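PDB 3K0Z: putative polyketide cyclase from Bacillus cereus, which is of unknown function but, as a SnoaL-like member of the NTF2 clan, is probably a polyketide cyclase-like lyase. Local coordinates for residues A[10-24]-A[33-45]. Residues are numbered along the deposited sequence; the frame is centred on the assembly and turned at random.
Sequences VQLLKEMPKPKAMTI and ATEMVHAAQRFYA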
loop_
_atom_site.group_PDB
_atom_site.type_symbol
_atom_site.label_atom_id
_atom_site.label_comp_id
_atom_site.label_asym_id
_atom_site.label_seq_id
_atom_site.Cartn_x
_atom_site.Cartn_y
_atom_site.Cartn_z
ATOM N N VAL A 10 3.770 -21.392 -7.607
ATOM C CA VAL A 10 2.524 -21.104 -8.270
ATOM C C VAL A 10 2.731 -21.020 -9.783
ATOM O O VAL A 10 3.604 -20.322 -10.288
ATOM C CB VAL A 10 1.871 -19.777 -7.754
ATOM C CG1 VAL A 10 0.668 -19.415 -8.612
ATOM C CG2 VAL A 10 1.459 -19.911 -6.281
ATOM N N GLN A 11 1.872 -21.711 -10.509
ATOM C CA GLN A 11 1.849 -21.622 -11.946
ATOM C C GLN A 11 0.972 -20.438 -12.331
ATOM O O GLN A 11 -0.261 -20.460 -12.129
ATOM C CB GLN A 11 1.282 -22.903 -12.524
ATOM C CG GLN A 11 1.316 -22.951 -14.006
ATOM C CD GLN A 11 0.738 -24.257 -14.542
ATOM O OE1 GLN A 11 1.097 -25.340 -14.061
ATOM N NE2 GLN A 11 -0.162 -24.152 -15.520
ATOM N N LEU A 12 1.604 -19.409 -12.890
ATOM C CA LEU A 12 0.922 -18.183 -13.235
ATOM C C LEU A 12 0.096 -18.306 -14.504
ATOM O O LEU A 12 0.446 -19.080 -15.404
ATOM C CB LEU A 12 1.949 -17.063 -13.429
ATOM C CG LEU A 12 2.806 -16.686 -12.233
ATOM C CD1 LEU A 12 3.893 -15.755 -12.719
ATOM C CD2 LEU A 12 1.992 -16.059 -11.058
ATOM N N LEU A 13 -0.973 -17.504 -14.579
ATOM C CA LEU A 13 -1.799 -17.443 -15.763
ATOM C C LEU A 13 -1.069 -16.636 -16.826
ATOM O O LEU A 13 -0.413 -15.618 -16.541
ATOM C CB LEU A 13 -3.151 -16.785 -15.460
ATOM C CG LEU A 13 -4.202 -17.521 -14.622
ATOM C CD1 LEU A 13 -5.356 -16.568 -14.328
ATOM C CD2 LEU A 13 -4.681 -18.780 -15.297
ATOM N N LYS A 14 -1.125 -17.145 -18.048
ATOM C CA LYS A 14 -0.481 -16.501 -19.180
ATOM C C LYS A 14 -1.405 -15.427 -19.697
ATOM O O LYS A 14 -2.605 -15.411 -19.408
ATOM C CB LYS A 14 -0.136 -17.529 -20.266
ATOM C CG LYS A 14 1.005 -18.458 -19.859
ATOM N N GLU A 15 -0.797 -14.470 -20.392
ATOM C CA GLU A 15 -1.485 -13.375 -21.022
ATOM C C GLU A 15 -2.195 -12.421 -20.030
ATOM O O GLU A 15 -3.134 -11.735 -20.394
ATOM C CB GLU A 15 -2.410 -13.892 -22.120
ATOM C CG GLU A 15 -1.642 -14.730 -23.145
ATOM C CD GLU A 15 -2.527 -15.227 -24.278
ATOM O OE1 GLU A 15 -3.586 -14.606 -24.567
ATOM O OE2 GLU A 15 -2.150 -16.247 -24.887
HETATM N N MSE A 16 -1.681 -12.370 -18.814
HETATM C CA MSE A 16 -2.138 -11.463 -17.772
HETATM C C MSE A 16 -0.873 -10.994 -17.082
HETATM O O MSE A 16 0.177 -11.638 -17.208
HETATM C CB MSE A 16 -3.056 -12.176 -16.784
HETATM C CG MSE A 16 -4.353 -12.530 -17.414
HETATM SE SE MSE A 16 -5.511 -13.280 -16.079
HETATM C CE MSE A 16 -6.951 -13.978 -17.230
ATOM N N PRO A 17 -0.940 -9.850 -16.405
ATOM C CA PRO A 17 0.254 -9.366 -15.715
ATOM C C PRO A 17 0.849 -10.392 -14.759
ATOM O O PRO A 17 0.091 -11.035 -14.008
ATOM C CB PRO A 17 -0.255 -8.150 -14.960
ATOM C CG PRO A 17 -1.367 -7.626 -15.832
ATOM C CD PRO A 17 -2.054 -8.892 -16.315
ATOM N N LYS A 18 2.168 -10.584 -14.855
ATOM C CA LYS A 18 2.904 -11.500 -14.009
ATOM C C LYS A 18 3.690 -10.742 -12.970
ATOM O O LYS A 18 4.397 -9.776 -13.268
ATOM C CB LYS A 18 3.790 -12.408 -14.836
ATOM C CG LYS A 18 2.952 -13.379 -15.675
ATOM C CD LYS A 18 3.793 -14.265 -16.517
ATOM C CE LYS A 18 2.962 -15.149 -17.415
ATOM N NZ LYS A 18 3.899 -16.134 -18.071
ATOM N N PRO A 19 3.544 -11.145 -11.716
ATOM C CA PRO A 19 4.323 -10.458 -10.687
ATOM C C PRO A 19 5.811 -10.557 -10.935
ATOM O O PRO A 19 6.300 -11.627 -11.279
ATOM C CB PRO A 19 3.961 -11.208 -9.418
ATOM C CG PRO A 19 2.595 -11.830 -9.721
ATOM C CD PRO A 19 2.698 -12.216 -11.163
ATOM N N LYS A 20 6.521 -9.438 -10.783
ATOM C CA LYS A 20 7.947 -9.405 -10.952
ATOM C C LYS A 20 8.654 -10.010 -9.740
ATOM O O LYS A 20 9.771 -10.514 -9.868
ATOM C CB LYS A 20 8.442 -7.976 -11.174
ATOM C CG LYS A 20 7.978 -7.369 -12.464
ATOM C CD LYS A 20 8.897 -6.229 -12.903
ATOM C CE LYS A 20 8.167 -5.288 -13.851
ATOM N NZ LYS A 20 7.200 -5.991 -14.753
ATOM N N ALA A 21 8.009 -9.941 -8.578
ATOM C CA ALA A 21 8.507 -10.542 -7.323
ATOM C C ALA A 21 7.286 -10.998 -6.526
ATOM O O ALA A 21 6.200 -10.419 -6.654
ATOM C CB ALA A 21 9.341 -9.529 -6.528
HETATM N N MSE A 22 7.438 -12.065 -5.752
HETATM C CA MSE A 22 6.361 -12.563 -4.907
HETATM C C MSE A 22 6.886 -13.191 -3.653
HETATM O O MSE A 22 7.923 -13.846 -3.695
HETATM C CB MSE A 22 5.598 -13.712 -5.594
HETATM C CG MSE A 22 4.590 -13.335 -6.546
HETATM SE SE MSE A 22 3.520 -14.876 -7.158
HETATM C CE MSE A 22 4.708 -15.846 -7.983
ATOM N N THR A 23 6.127 -13.044 -2.572
ATOM C CA THR A 23 6.340 -13.760 -1.355
ATOM C C THR A 23 5.025 -14.463 -0.984
ATOM O O THR A 23 3.973 -13.826 -0.802
ATOM C CB THR A 23 6.794 -12.800 -0.233
ATOM O OG1 THR A 23 8.015 -12.171 -0.627
ATOM C CG2 THR A 23 6.982 -13.537 1.060
ATOM N N ILE A 24 5.084 -15.784 -0.885
ATOM C CA ILE A 24 3.920 -16.568 -0.510
ATOM C C ILE A 24 4.118 -17.350 0.794
ATOM O O ILE A 24 5.070 -18.114 0.950
ATOM C CB ILE A 24 3.523 -17.559 -1.597
ATOM C CG1 ILE A 24 3.437 -16.859 -2.974
ATOM C CG2 ILE A 24 2.203 -18.199 -1.175
ATOM C CD1 ILE A 24 3.235 -17.803 -4.198
ATOM N N ALA A 33 -2.733 -20.976 -2.551
ATOM C CA ALA A 33 -1.831 -19.927 -3.050
ATOM C C ALA A 33 -2.137 -19.555 -4.515
ATOM O O ALA A 33 -2.128 -18.377 -4.884
ATOM C CB ALA A 33 -0.350 -20.357 -2.909
ATOM N N THR A 34 -2.420 -20.556 -5.326
ATOM C CA THR A 34 -2.662 -20.345 -6.764
ATOM C C THR A 34 -3.941 -19.556 -6.983
ATOM O O THR A 34 -3.981 -18.662 -7.817
ATOM C CB THR A 34 -2.755 -21.696 -7.485
ATOM O OG1 THR A 34 -1.525 -22.404 -7.334
ATOM C CG2 THR A 34 -3.032 -21.541 -8.959
ATOM N N GLU A 35 -5.000 -19.879 -6.242
ATOM C CA GLU A 35 -6.231 -19.148 -6.490
ATOM C C GLU A 35 -6.157 -17.654 -6.034
ATOM O O GLU A 35 -6.786 -16.775 -6.619
ATOM C CB GLU A 35 -7.420 -19.913 -5.925
ATOM C CG GLU A 35 -7.523 -19.854 -4.437
ATOM C CD GLU A 35 -8.427 -20.935 -3.841
ATOM O OE1 GLU A 35 -9.008 -21.733 -4.605
ATOM O OE2 GLU A 35 -8.551 -20.965 -2.578
HETATM N N MSE A 36 -5.364 -17.367 -5.025
HETATM C CA MSE A 36 -5.134 -15.990 -4.602
HETATM C C MSE A 36 -4.282 -15.236 -5.618
HETATM O O MSE A 36 -4.589 -14.079 -5.964
HETATM C CB MSE A 36 -4.496 -15.996 -3.207
HETATM C CG MSE A 36 -5.453 -16.459 -2.171
HETATM SE SE MSE A 36 -4.590 -16.802 -0.476
HETATM C CE MSE A 36 -4.666 -14.961 0.296
ATOM N N VAL A 37 -3.223 -15.862 -6.121
ATOM C CA VAL A 37 -2.357 -15.199 -7.123
ATOM C C VAL A 37 -3.154 -14.962 -8.415
ATOM O O VAL A 37 -3.097 -13.884 -8.994
ATOM C CB VAL A 37 -1.061 -16.005 -7.393
ATOM C CG1 VAL A 37 -0.362 -15.499 -8.606
ATOM C CG2 VAL A 37 -0.134 -15.938 -6.165
ATOM N N HIS A 38 -3.943 -15.953 -8.834
ATOM C CA HIS A 38 -4.743 -15.841 -10.040
ATOM C C HIS A 38 -5.797 -14.746 -9.914
ATOM O O HIS A 38 -6.061 -14.054 -10.874
ATOM C CB HIS A 38 -5.399 -17.185 -10.353
ATOM C CG HIS A 38 -4.448 -18.184 -10.935
ATOM N ND1 HIS A 38 -4.854 -19.403 -11.430
ATOM C CD2 HIS A 38 -3.111 -18.110 -11.148
ATOM C CE1 HIS A 38 -3.791 -20.056 -11.887
ATOM N NE2 HIS A 38 -2.721 -19.278 -11.739
ATOM N N ALA A 39 -6.382 -14.565 -8.744
ATOM C CA ALA A 39 -7.367 -13.476 -8.580
ATOM C C ALA A 39 -6.662 -12.147 -8.763
ATOM O O ALA A 39 -7.172 -11.220 -9.400
ATOM C CB ALA A 39 -8.040 -13.563 -7.185
ATOM N N ALA A 40 -5.469 -12.047 -8.207
ATOM C CA ALA A 40 -4.670 -10.814 -8.364
ATOM C C ALA A 40 -4.338 -10.594 -9.814
ATOM O O ALA A 40 -4.475 -9.492 -10.287
ATOM C CB ALA A 40 -3.407 -10.898 -7.559
ATOM N N GLN A 41 -3.926 -11.648 -10.531
ATOM C CA GLN A 41 -3.585 -11.499 -11.932
ATOM C C GLN A 41 -4.784 -11.006 -12.760
ATOM O O GLN A 41 -4.636 -10.116 -13.615
ATOM C CB GLN A 41 -3.070 -12.795 -12.500
ATOM C CG GLN A 41 -1.659 -13.160 -12.123
ATOM C CD GLN A 41 -1.172 -14.306 -12.957
ATOM O OE1 GLN A 41 -1.340 -15.498 -12.603
ATOM N NE2 GLN A 41 -0.533 -13.970 -14.076
ATOM N N ARG A 42 -5.969 -11.561 -12.489
ATOM C CA ARG A 42 -7.177 -11.177 -13.227
ATOM C C ARG A 42 -7.575 -9.770 -12.885
ATOM O O ARG A 42 -8.056 -9.061 -13.725
ATOM C CB ARG A 42 -8.361 -12.092 -12.922
ATOM C CG ARG A 42 -8.234 -13.492 -13.478
ATOM C CD ARG A 42 -9.517 -14.298 -13.347
ATOM N NE ARG A 42 -9.329 -15.703 -13.753
ATOM C CZ ARG A 42 -8.986 -16.704 -12.927
ATOM N NH1 ARG A 42 -8.835 -16.533 -11.618
ATOM N NH2 ARG A 42 -8.844 -17.923 -13.417
ATOM N N PHE A 43 -7.427 -9.384 -11.627
ATOM C CA PHE A 43 -7.749 -8.056 -11.190
ATOM C C PHE A 43 -6.839 -7.049 -11.904
ATOM O O PHE A 43 -7.334 -6.040 -12.428
ATOM C CB PHE A 43 -7.619 -7.934 -9.651
ATOM C CG PHE A 43 -8.292 -6.705 -9.056
ATOM C CD1 PHE A 43 -9.655 -6.471 -9.232
ATOM C CD2 PHE A 43 -7.578 -5.837 -8.236
ATOM C CE1 PHE A 43 -10.264 -5.345 -8.649
ATOM C CE2 PHE A 43 -8.220 -4.747 -7.616
ATOM C CZ PHE A 43 -9.541 -4.515 -7.834
ATOM N N TYR A 44 -5.531 -7.301 -11.959
ATOM C CA TYR A 44 -4.653 -6.354 -12.685
ATOM C C TYR A 44 -4.740 -6.497 -14.221
ATOM O O TYR A 44 -4.483 -5.514 -14.919
ATOM C CB TYR A 44 -3.226 -6.268 -12.099
ATOM C CG TYR A 44 -3.389 -5.892 -10.649
ATOM C CD1 TYR A 44 -3.851 -4.630 -10.295
ATOM C CD2 TYR A 44 -3.232 -6.835 -9.652
ATOM C CE1 TYR A 44 -4.168 -4.300 -8.974
ATOM C CE2 TYR A 44 -3.498 -6.505 -8.313
ATOM C CZ TYR A 44 -3.966 -5.237 -7.996
ATOM O OH TYR A 44 -4.265 -4.933 -6.703
ATOM N N ALA A 45 -5.133 -7.661 -14.740
ATOM C CA ALA A 45 -5.517 -7.774 -16.175
ATOM C C ALA A 45 -6.684 -6.826 -16.497
ATOM O O ALA A 45 -6.692 -6.181 -17.532
ATOM C CB ALA A 45 -5.864 -9.213 -16.578
HETATM O O HOH W 1 -0.407 -23.230 -9.789
#
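Gln41 reaches out of helix 30-49, the long N-terminal helix of this SnoaL-like, NTF2-type alpha+beta fold, and holds the N-terminal arm 10-21 along it. Its CB lies 3.9 Å and its CG 3.3 Å from Pro17 O, and CD is 3.6 Å from Leu13 N. CG stands anti to the carbonyl carbon (chi1 -76°) and the chain runs on extended, carrying the amide in among the arm's peptide groups. There OE1 takes the N-H of Leu13 on a lone pair, at 2.8 Å, while NE2 gives to two carbonyls, each at 3.0 Å: Leu13 O, in its carbonyl plane, and Pro17 O, approached from above its plane. Three bonds fix the rotation of a buried amide and tie Leu13 and Pro17 to the helix. Met16 CG and Pro17 CD rest on Ala45 CB. Toward the helix start, Val10 and Ile24 pack on Ala33 and Val37, and Met22 SE and Leu12 CD2 on Val37, joining the arm and strand 22-24 to the helix. His38 is sandwiched: Thr34 CG2 lies off-centre over one face, Leu13 CG over the centre of the other, 3.5 Å from the centroid. At the ring edge, NE2 donates to Gln11 O at 2.8 Å, with an N-H...O angle of 158°.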